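Local coordinates for protein Lys-gingipain catalytic subunit (Porphyromonas gingivalis, PDB 6I9A) that cleaves proteins after lysine residues as a secreted cysteine endopeptidase and probably acts as a virulence factor, represented here by its catalytic domain and the immunoglobulin-like domain that follows, at residues A[14-20]-A[77-83]; A[114-119]-A[324-330]; A[290-295]-A[332-338]. All coordinates share one frame; numbering follows the deposited sequence.

Interaction 1: A[14-20]-A[77-83]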
loop_
_atom_site.group_PDB
_atom_site.type_symbol
_atom_site.label_atom_id
_atom_site.label_comp_id
_atom_site.label_asym_id
_atom_site.label_seq_id
_atom_site.Cartn_x
_atom_site.Cartn_y
_atom_site.Cartn_z
ATOM N N VAL A 14 -1.443 4.922 14.871
ATOM C CA VAL A 14 -0.580 4.341 13.852
ATOM C C VAL A 14 0.893 4.523 14.246
ATOM O O VAL A 14 1.296 5.631 14.577
ATOM C CB VAL A 14 -0.841 4.935 12.451
ATOM C CG1 VAL A 14 0.045 4.228 11.414
ATOM C CG2 VAL A 14 -2.319 4.814 12.103
ATOM N N ARG A 15 1.673 3.442 14.220
ATOM C CA ARG A 15 3.113 3.483 14.487
ATOM C C ARG A 15 3.871 2.964 13.302
ATOM O O ARG A 15 3.492 1.923 12.731
ATOM C CB ARG A 15 3.425 2.654 15.733
ATOM C CG ARG A 15 2.625 3.184 16.953
ATOM C CD ARG A 15 2.867 2.351 18.213
ATOM N NE ARG A 15 1.877 2.625 19.267
ATOM C CZ ARG A 15 1.873 3.694 20.038
ATOM N NH1 ARG A 15 2.843 4.590 19.939
ATOM N NH2 ARG A 15 0.904 3.874 20.918
ATOM N N MET A 16 4.944 3.647 12.924
ATOM C CA MET A 16 5.735 3.228 11.763
ATOM C C MET A 16 7.222 3.292 12.093
ATOM O O MET A 16 7.719 4.340 12.546
ATOM C CB MET A 16 5.417 4.127 10.553
ATOM C CG MET A 16 6.324 3.913 9.354
ATOM S SD MET A 16 5.914 5.142 8.041
ATOM C CE MET A 16 4.483 4.201 7.315
ATOM N N LEU A 17 7.921 2.175 11.860
ATOM C CA LEU A 17 9.360 2.086 11.971
ATOM C C LEU A 17 9.896 2.347 10.562
ATOM O O LEU A 17 9.458 1.683 9.599
ATOM C CB LEU A 17 9.740 0.678 12.470
ATOM C CG LEU A 17 11.223 0.379 12.484
ATOM C CD1 LEU A 17 11.986 1.321 13.440
ATOM C CD2 LEU A 17 11.478 -1.030 12.986
ATOM N N VAL A 18 10.819 3.289 10.426
ATOM C CA VAL A 18 11.441 3.604 9.163
ATOM C C VAL A 18 12.900 3.250 9.224
ATOM O O VAL A 18 13.608 3.694 10.149
ATOM C CB VAL A 18 11.270 5.108 8.806
ATOM C CG1 VAL A 18 11.928 5.439 7.462
ATOM C CG2 VAL A 18 9.799 5.526 8.842
ATOM N N VAL A 19 13.390 2.438 8.293
ATOM C CA VAL A 19 14.840 2.159 8.166
ATOM C C VAL A 19 15.268 2.588 6.784
ATOM O O VAL A 19 14.709 2.107 5.792
ATOM C CB VAL A 19 15.130 0.661 8.405
ATOM C CG1 VAL A 19 16.620 0.381 8.183
ATOM C CG2 VAL A 19 14.659 0.221 9.808
ATOM N N ALA A 20 16.157 3.581 6.726
ATOM C CA ALA A 20 16.500 4.229 5.495
ATOM C C ALA A 20 17.986 4.269 5.254
ATOM O O ALA A 20 18.788 4.489 6.182
ATOM C CB ALA A 20 15.961 5.650 5.507
ATOM N N PRO A 77 5.157 -1.498 16.265
ATOM C CA PRO A 77 5.010 -0.859 14.941
ATOM C C PRO A 77 3.923 -1.580 14.145
ATOM O O PRO A 77 3.836 -2.807 14.179
ATOM C CB PRO A 77 6.386 -1.033 14.301
ATOM C CG PRO A 77 7.351 -1.404 15.447
ATOM C CD PRO A 77 6.497 -2.105 16.440
ATOM N N VAL A 78 3.119 -0.795 13.404
ATOM C CA VAL A 78 2.149 -1.294 12.430
ATOM C C VAL A 78 2.856 -1.464 11.069
ATOM O O VAL A 78 2.687 -2.481 10.407
ATOM C CB VAL A 78 0.971 -0.277 12.341
ATOM C CG1 VAL A 78 0.027 -0.681 11.198
ATOM C CG2 VAL A 78 0.220 -0.222 13.709
ATOM N N PHE A 79 3.555 -0.420 10.651
ATOM C CA PHE A 79 4.267 -0.387 9.395
ATOM C C PHE A 79 5.756 -0.425 9.574
ATOM O O PHE A 79 6.306 0.147 10.528
ATOM C CB PHE A 79 3.979 0.912 8.618
ATOM C CG PHE A 79 2.550 1.033 8.130
ATOM C CD1 PHE A 79 2.124 0.357 6.981
ATOM C CD2 PHE A 79 1.623 1.825 8.819
ATOM C CE1 PHE A 79 0.790 0.476 6.548
ATOM C CE2 PHE A 79 0.313 1.941 8.377
ATOM C CZ PHE A 79 -0.099 1.224 7.279
ATOM N N LEU A 80 6.418 -1.032 8.596
ATOM C CA LEU A 80 7.858 -1.014 8.399
ATOM C C LEU A 80 8.126 -0.430 7.024
ATOM O O LEU A 80 7.794 -1.042 6.031
ATOM C CB LEU A 80 8.451 -2.431 8.553
ATOM C CG LEU A 80 9.921 -2.557 8.176
ATOM C CD1 LEU A 80 10.828 -1.733 9.121
ATOM C CD2 LEU A 80 10.353 -4.029 8.200
ATOM N N ALA A 81 8.752 0.764 6.989
ATOM C CA ALA A 81 9.113 1.431 5.749
ATOM C C ALA A 81 10.604 1.282 5.502
ATOM O O ALA A 81 11.420 1.735 6.303
ATOM C CB ALA A 81 8.759 2.903 5.825
ATOM N N LEU A 82 10.977 0.594 4.433
ATOM C CA LEU A 82 12.365 0.426 4.013
ATOM C C LEU A 82 12.616 1.429 2.926
ATOM O O LEU A 82 11.879 1.480 1.933
ATOM C CB LEU A 82 12.599 -1.017 3.497
ATOM C CG LEU A 82 12.185 -2.120 4.449
ATOM C CD1 LEU A 82 12.356 -3.491 3.763
ATOM C CD2 LEU A 82 13.036 -2.060 5.749
ATOM N N VAL A 83 13.621 2.290 3.097
ATOM C CA VAL A 83 13.899 3.356 2.136
ATOM C C VAL A 83 15.277 3.135 1.521
ATOM O O VAL A 83 16.295 3.243 2.217
ATOM C CB VAL A 83 13.783 4.747 2.799
ATOM C CG1 VAL A 83 14.025 5.836 1.766
ATOM C CG2 VAL A 83 12.417 4.891 3.463
#

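Interaction 2: A[114-119]-A[324-330]. With CA (calcium ion), chain G.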
loop_
_atom_site.group_PDB
_atom_site.type_symbol
_atom_site.label_atom_id
_atom_site.label_comp_id
_atom_site.label_asym_id
_atom_site.label_seq_id
_atom_site.Cartn_x
_atom_site.Cartn_y
_atom_site.Cartn_z
ATOM N N PRO A 114 4.109 -11.981 8.279
ATOM C CA PRO A 114 4.712 -10.754 8.823
ATOM C C PRO A 114 4.068 -10.267 10.100
ATOM O O PRO A 114 2.844 -10.414 10.296
ATOM C CB PRO A 114 4.459 -9.705 7.721
ATOM C CG PRO A 114 4.295 -10.531 6.467
ATOM C CD PRO A 114 3.570 -11.775 6.920
ATOM N N GLU A 115 4.874 -9.595 10.932
ATOM C CA GLU A 115 4.396 -8.860 12.125
ATOM C C GLU A 115 4.042 -7.431 11.813
ATOM O O GLU A 115 3.370 -6.812 12.641
ATOM C CB GLU A 115 5.493 -8.895 13.217
ATOM C CG GLU A 115 5.317 -10.084 14.175
ATOM C CD GLU A 115 5.252 -11.420 13.470
ATOM O OE1 GLU A 115 4.124 -11.951 13.341
ATOM O OE2 GLU A 115 6.305 -11.935 13.025
ATOM N N MET A 116 4.533 -6.889 10.675
ATOM C CA MET A 116 4.355 -5.511 10.289
ATOM C C MET A 116 4.022 -5.440 8.812
ATOM O O MET A 116 4.570 -6.244 8.039
ATOM C CB MET A 116 5.651 -4.715 10.526
ATOM C CG MET A 116 6.008 -4.569 12.013
ATOM S SD MET A 116 7.733 -4.059 12.283
ATOM C CE MET A 116 8.579 -5.636 11.955
ATOM N N TYR A 117 3.260 -4.439 8.397
ATOM C CA TYR A 117 3.059 -4.160 6.975
ATOM C C TYR A 117 4.289 -3.491 6.428
ATOM O O TYR A 117 4.637 -2.376 6.864
ATOM C CB TYR A 117 1.878 -3.212 6.809
ATOM C CG TYR A 117 0.494 -3.817 6.856
ATOM C CD1 TYR A 117 0.267 -5.155 6.490
ATOM C CD2 TYR A 117 -0.619 -3.029 7.134
ATOM C CE1 TYR A 117 -1.026 -5.671 6.430
ATOM C CE2 TYR A 117 -1.915 -3.539 7.088
ATOM C CZ TYR A 117 -2.109 -4.859 6.715
ATOM O OH TYR A 117 -3.378 -5.394 6.662
ATOM N N THR A 118 4.997 -4.155 5.525
ATOM C CA THR A 118 6.275 -3.716 5.027
ATOM C C THR A 118 6.189 -3.266 3.608
ATOM O O THR A 118 5.579 -3.937 2.755
ATOM C CB THR A 118 7.264 -4.896 5.175
ATOM O OG1 THR A 118 7.322 -5.230 6.579
ATOM C CG2 THR A 118 8.661 -4.572 4.708
ATOM N N PHE A 119 6.862 -2.164 3.298
ATOM C CA PHE A 119 6.948 -1.666 1.929
ATOM C C PHE A 119 8.317 -1.082 1.744
ATOM O O PHE A 119 8.988 -0.701 2.710
ATOM C CB PHE A 119 5.830 -0.667 1.606
ATOM C CG PHE A 119 5.800 0.540 2.531
ATOM C CD1 PHE A 119 6.535 1.682 2.227
ATOM C CD2 PHE A 119 4.968 0.558 3.664
ATOM C CE1 PHE A 119 6.447 2.809 3.023
ATOM C CE2 PHE A 119 4.928 1.682 4.473
ATOM C CZ PHE A 119 5.646 2.800 4.140
ATOM N N THR A 324 -5.551 -0.044 3.350
ATOM C CA THR A 324 -4.232 0.407 2.899
ATOM C C THR A 324 -3.789 -0.375 1.675
ATOM O O THR A 324 -4.260 -1.486 1.421
ATOM C CB THR A 324 -3.221 0.289 4.016
ATOM O OG1 THR A 324 -3.059 -1.093 4.374
ATOM C CG2 THR A 324 -3.542 1.186 5.193
ATOM N N VAL A 325 -2.775 0.128 1.017
ATOM C CA VAL A 325 -2.118 -0.608 -0.086
ATOM C C VAL A 325 -1.560 -1.937 0.450
ATOM O O VAL A 325 -1.800 -3.008 -0.118
ATOM C CB VAL A 325 -0.983 0.237 -0.707
ATOM C CG1 VAL A 325 -0.151 -0.626 -1.663
ATOM C CG2 VAL A 325 -1.557 1.442 -1.465
ATOM N N ASN A 326 -0.820 -1.890 1.585
ATOM C CA ASN A 326 -0.280 -3.158 2.100
ATOM C C ASN A 326 -1.397 -4.137 2.368
ATOM O O ASN A 326 -1.207 -5.345 2.143
ATOM C CB ASN A 326 0.507 -2.945 3.402
ATOM C CG ASN A 326 1.990 -2.856 3.134
ATOM O OD1 ASN A 326 2.570 -1.765 3.018
ATOM N ND2 ASN A 326 2.653 -4.011 3.031
ATOM N N SER A 327 -2.551 -3.698 2.890
ATOM C CA SER A 327 -3.612 -4.637 3.233
ATOM C C SER A 327 -4.181 -5.330 1.997
ATOM O O SER A 327 -4.726 -6.429 2.128
ATOM C CB SER A 327 -4.709 -3.957 4.047
ATOM O OG SER A 327 -5.506 -3.103 3.242
ATOM N N ILE A 328 -4.131 -4.709 0.823
ATOM C CA ILE A 328 -4.642 -5.367 -0.423
ATOM C C ILE A 328 -3.765 -6.590 -0.679
ATOM O O ILE A 328 -4.261 -7.692 -0.969
ATOM C CB ILE A 328 -4.641 -4.389 -1.605
ATOM C CG1 ILE A 328 -5.582 -3.207 -1.318
ATOM C CG2 ILE A 328 -5.006 -5.102 -2.889
ATOM C CD1 ILE A 328 -5.498 -2.105 -2.356
ATOM N N MET A 329 -2.424 -6.400 -0.592
ATOM C CA MET A 329 -1.482 -7.514 -0.799
ATOM C C MET A 329 -1.662 -8.599 0.266
ATOM O O MET A 329 -1.654 -9.781 -0.039
ATOM C CB MET A 329 -0.060 -6.950 -0.798
ATOM C CG MET A 329 1.005 -8.016 -1.046
ATOM S SD MET A 329 2.660 -7.334 -1.143
ATOM C CE MET A 329 3.095 -7.177 0.596
ATOM N N TRP A 330 -1.854 -8.165 1.518
ATOM C CA TRP A 330 -2.053 -9.069 2.650
ATOM C C TRP A 330 -3.268 -9.951 2.380
ATOM O O TRP A 330 -3.218 -11.166 2.541
ATOM C CB TRP A 330 -2.286 -8.209 3.900
ATOM C CG TRP A 330 -2.349 -9.023 5.153
ATOM C CD1 TRP A 330 -3.453 -9.595 5.704
ATOM C CD2 TRP A 330 -1.270 -9.277 6.039
ATOM N NE1 TRP A 330 -3.101 -10.229 6.900
ATOM C CE2 TRP A 330 -1.771 -10.036 7.118
ATOM C CE3 TRP A 330 0.077 -8.948 6.009
ATOM C CZ2 TRP A 330 -0.939 -10.464 8.175
ATOM C CZ3 TRP A 330 0.887 -9.361 7.036
ATOM C CH2 TRP A 330 0.380 -10.112 8.092
HETATM CA CA CA G . 5.039 -13.954 12.238
HETATM O O HOH W 1 2.779 -14.565 12.708
HETATM O O HOH W 2 7.288 -14.476 11.490
#

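Interaction 3: A[290-295]-A[332-338]. With NA (sodium ion), chain F.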
loop_
_atom_site.group_PDB
_atom_site.type_symbol
_atom_site.label_atom_id
_atom_site.label_comp_id
_atom_site.label_asym_id
_atom_site.label_seq_id
_atom_site.Cartn_x
_atom_site.Cartn_y
_atom_site.Cartn_z
ATOM N N TYR A 290 -6.769 -17.104 -6.754
ATOM C CA TYR A 290 -7.304 -16.975 -5.400
ATOM C C TYR A 290 -6.945 -15.632 -4.790
ATOM O O TYR A 290 -7.769 -15.017 -4.108
ATOM C CB TYR A 290 -6.746 -18.094 -4.464
ATOM C CG TYR A 290 -6.882 -19.489 -5.046
ATOM C CD1 TYR A 290 -8.085 -19.919 -5.594
ATOM C CD2 TYR A 290 -5.825 -20.388 -4.990
ATOM C CE1 TYR A 290 -8.205 -21.189 -6.148
ATOM C CE2 TYR A 290 -5.940 -21.670 -5.514
ATOM C CZ TYR A 290 -7.138 -22.065 -6.080
ATOM O OH TYR A 290 -7.235 -23.334 -6.606
ATOM N N TRP A 291 -5.706 -15.176 -5.056
ATOM C CA TRP A 291 -5.234 -13.881 -4.535
ATOM C C TRP A 291 -6.225 -12.780 -4.821
ATOM O O TRP A 291 -6.616 -12.033 -3.936
ATOM C CB TRP A 291 -3.870 -13.610 -5.165
ATOM C CG TRP A 291 -3.005 -12.576 -4.524
ATOM C CD1 TRP A 291 -1.936 -12.835 -3.721
ATOM C CD2 TRP A 291 -3.005 -11.153 -4.746
ATOM N NE1 TRP A 291 -1.277 -11.676 -3.414
ATOM C CE2 TRP A 291 -1.892 -10.624 -4.055
ATOM C CE3 TRP A 291 -3.810 -10.278 -5.489
ATOM C CZ2 TRP A 291 -1.541 -9.275 -4.105
ATOM C CZ3 TRP A 291 -3.507 -8.919 -5.477
ATOM C CH2 TRP A 291 -2.369 -8.428 -4.816
ATOM N N SER A 292 -6.696 -12.704 -6.076
ATOM C CA SER A 292 -7.628 -11.641 -6.448
ATOM C C SER A 292 -9.058 -11.891 -6.078
ATOM O O SER A 292 -9.742 -10.955 -5.629
ATOM C CB SER A 292 -7.590 -11.340 -7.945
ATOM O OG SER A 292 -6.320 -10.830 -8.335
ATOM N N VAL A 293 -9.585 -13.122 -6.280
ATOM C CA VAL A 293 -11.010 -13.414 -6.145
ATOM C C VAL A 293 -11.407 -14.012 -4.805
ATOM O O VAL A 293 -12.551 -13.828 -4.351
ATOM C CB VAL A 293 -11.352 -14.412 -7.280
ATOM C CG1 VAL A 293 -12.690 -15.093 -7.084
ATOM C CG2 VAL A 293 -11.309 -13.707 -8.634
ATOM N N GLY A 294 -10.488 -14.791 -4.211
ATOM C CA GLY A 294 -10.766 -15.579 -3.011
ATOM C C GLY A 294 -10.536 -17.047 -3.312
ATOM O O GLY A 294 -10.488 -17.493 -4.472
ATOM N N ALA A 295 -10.346 -17.811 -2.230
ATOM C CA ALA A 295 -10.269 -19.270 -2.373
ATOM C C ALA A 295 -11.624 -19.846 -2.803
ATOM O O ALA A 295 -12.666 -19.183 -2.737
ATOM C CB ALA A 295 -9.821 -19.898 -1.064
ATOM N N GLY A 332 -4.691 -10.734 -0.467
ATOM C CA GLY A 332 -4.421 -11.692 -1.547
ATOM C C GLY A 332 -3.648 -12.872 -1.039
ATOM O O GLY A 332 -3.970 -14.038 -1.317
ATOM N N ASN A 333 -2.608 -12.594 -0.236
ATOM C CA ASN A 333 -1.823 -13.695 0.311
ATOM C C ASN A 333 -2.620 -14.548 1.278
ATOM O O ASN A 333 -2.430 -15.769 1.290
ATOM C CB ASN A 333 -0.569 -13.156 0.982
ATOM C CG ASN A 333 0.458 -12.554 0.054
ATOM O OD1 ASN A 333 0.384 -12.689 -1.176
ATOM N ND2 ASN A 333 1.431 -11.845 0.668
ATOM N N LEU A 334 -3.551 -13.944 2.042
ATOM C CA LEU A 334 -4.408 -14.748 2.905
ATOM C C LEU A 334 -5.260 -15.690 2.086
ATOM O O LEU A 334 -5.449 -16.842 2.456
ATOM C CB LEU A 334 -5.342 -13.858 3.735
ATOM C CG LEU A 334 -4.727 -13.032 4.860
ATOM C CD1 LEU A 334 -5.836 -12.197 5.495
ATOM C CD2 LEU A 334 -4.112 -13.940 5.946
ATOM N N ALA A 335 -5.801 -15.196 0.956
ATOM C CA ALA A 335 -6.650 -16.055 0.128
ATOM C C ALA A 335 -5.832 -17.217 -0.453
ATOM O O ALA A 335 -6.337 -18.358 -0.488
ATOM C CB ALA A 335 -7.273 -15.218 -0.993
ATOM N N ALA A 336 -4.604 -16.950 -0.926
ATOM C CA ALA A 336 -3.791 -18.037 -1.446
ATOM C C ALA A 336 -3.485 -19.049 -0.327
ATOM O O ALA A 336 -3.370 -20.256 -0.582
ATOM C CB ALA A 336 -2.502 -17.470 -2.018
ATOM N N THR A 337 -3.331 -18.551 0.930
ATOM C CA THR A 337 -3.056 -19.439 2.048
ATOM C C THR A 337 -4.307 -20.242 2.367
ATOM O O THR A 337 -4.231 -21.479 2.608
ATOM C CB THR A 337 -2.624 -18.591 3.268
ATOM O OG1 THR A 337 -1.473 -17.800 2.900
ATOM C CG2 THR A 337 -2.200 -19.470 4.425
ATOM N N HIS A 338 -5.466 -19.594 2.428
ATOM C CA HIS A 338 -6.710 -20.270 2.741
ATOM C C HIS A 338 -6.991 -21.368 1.733
ATOM O O HIS A 338 -7.473 -22.458 2.105
ATOM C CB HIS A 338 -7.876 -19.246 2.770
ATOM C CG HIS A 338 -9.147 -19.799 3.264
ATOM N ND1 HIS A 338 -9.257 -20.291 4.541
ATOM C CD2 HIS A 338 -10.344 -19.881 2.645
ATOM C CE1 HIS A 338 -10.531 -20.647 4.677
ATOM N NE2 HIS A 338 -11.219 -20.404 3.547
HETATM NA NA NA F . -14.427 -13.784 -2.957
HETATM O O HOH W 3 -16.227 -13.769 -1.303
#

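Interaction 1: A[14-20]-A[77-83]
Met16 and Phe79, Leu17 and Leu80, and the pairs that follow them up to Ala20 and Val83 stand in parallel beta register, joining the two central strands of the four-stranded parallel sheet in the C25 peptidase unit. Helix 25-37, strand 40-46 and helix 56-72 come between them in the chain, strand 40-46 pairing on the far side of 14-20, which gives the sheet its 2-1-3-4 order.

Backbone bonds run in the usual parallel ladder. Leu17 N donates to Phe79 O, Ala81 N to Leu17 O, Val19 N to Ala81 O and Val83 N to Val19 O at 2.9 Å. At the entry to the ladder Arg15 O is gripped twice: Phe79 N lies in its carbonyl plane at 3.1 Å, whereas Val78 N, at 2.8 Å, sits 36° out of that plane. Alpha hydrogens add weaker contacts to the same carbonyls, as between Met16 CA and Phe79 O at 3.4 Å.

Apolar packing differs on the two faces. On the face of Leu17, Leu80, Val19 and Leu82, Leu17 and Leu80 run side by side in the same direction, with CD2 of Leu17 4.0 Å from CD1 of Leu80. The other face carries Met16, Val18, Ala81 and Val83 and is covered by helix 25-37, whose Trp31 touches Met16 and Ala81. Here Met16 extends through chi2 and then bends at chi3 (-83°), which turns its CE back to lie 3.6 Å from Phe79 CB. Val14 meets the same ring at its edge, its CG1 in the ring plane 3.8 Å from Phe79 CE2.

Interaction 2: A[114-119]-A[324-330]
Tyr117 turns its ring CG away from its own carbonyl carbon (chi1 -81°), and Trp330 swings its indole opposite its backbone N (chi1 -174°); these torsions bring the edge of the tyrosine ring to the face of the indole. It is an offset edge-to-face pair with centroids 5.4 Å apart and planes at 76°, in which Tyr117 CE1 approaches the indole face 3.5 Å from Trp330 CE3. One face of the tyrosine ring is also covered by Asn326, whose CB makes a CH-pi contact 3.9 Å from the ring centroid. Beyond the ring, Tyr117 OH is hydrogen-bonded to Asp8 OD1, and Trp330 NE1 donates to His6 O, tying both aromatics to the N-terminal segment.

The contact packs the start of helix 325-342 against edge strand 117-121 of the four-stranded parallel sheet. Thr324 is the N-cap: its OG1 accepts from Ser327 N at 3.0 Å. Asn326, in the first turn, reaches back to the strand, and its ND2 donates to Thr118 O at 2.9 Å in a nearly straight bond. Thr118 O lies in the plane of the amide, while ND2 stands well above the plane of that carbonyl.

Ahead of the strand, Pro114 CD packs 3.6 Å from Trp330 CZ3, and Pro114 O lies at the indole edge. The next residue, Glu115, chelates a calcium ion through OE1 and OE2, each at 2.5 Å, with Asp109, Asp111 and Phe113 among the other ligands.

Interaction 3: A[290-295]-A[332-338]
Two helices of the catalytic domain meet where the last turn of helix 285-293 packs against the middle of helix 325-342, beside a sodium site. Trp291 lays its indole over Gly332, whose CA stands 3.4 Å from the centroid of the five-membered ring and only 8° off the normal. The two backbones also touch: Trp291 CA is 3.5 Å from Gly332 O, and Gly332 CA is 3.3 Å from Trp291 O, a reciprocal pair of CA-H...O contacts. Having no side chain, Gly332 lets the indole lie directly on its backbone.

At the rim of the indole, NE1 donates to Asn333 OD1 at 3.0 Å through a bent bond of 137°, the amide being turned 68° from the ring. The buried indole N-H is thus satisfied, and this bond, Gly332 on one face and a stack with Tyr357 probably together hold the ring in place. Farther along, Ala335 CB faces Tyr290 O, and Ala295 CB meets the edge of His338 3.7 Å from CD2.

Val293 O coordinates sodium at 2.3 Å together with Tyr174, Thr308, Ser309 and Asp314. The ion, bound by the last helical carbonyl, probably helps fix that helix end.

The three contacts illustrate how a cysteine peptidase domain is built by a sheet, a helix packed on its edge strand and a second helix. Interactions 1 and 2 have centres 11 Å apart and share the parallel sheet, since strands 79-83 and 117-121 are neighbours: Leu80 N lies 2.8 Å from Tyr117 O, a probable hydrogen bond. Interactions 2 and 3, about 14 Å apart between centres, share helix 325-342. Interactions 1 and 3 do not touch, their centres being about 25 Å apart. Interaction 1 closes before the others open along the chain, whereas the segments of interactions 2 and 3 alternate. Helix 325-342 therefore links the four-stranded sheet to helix 285-293, whose Trp291 side chain lies about 8 Å from the bound inhibitor.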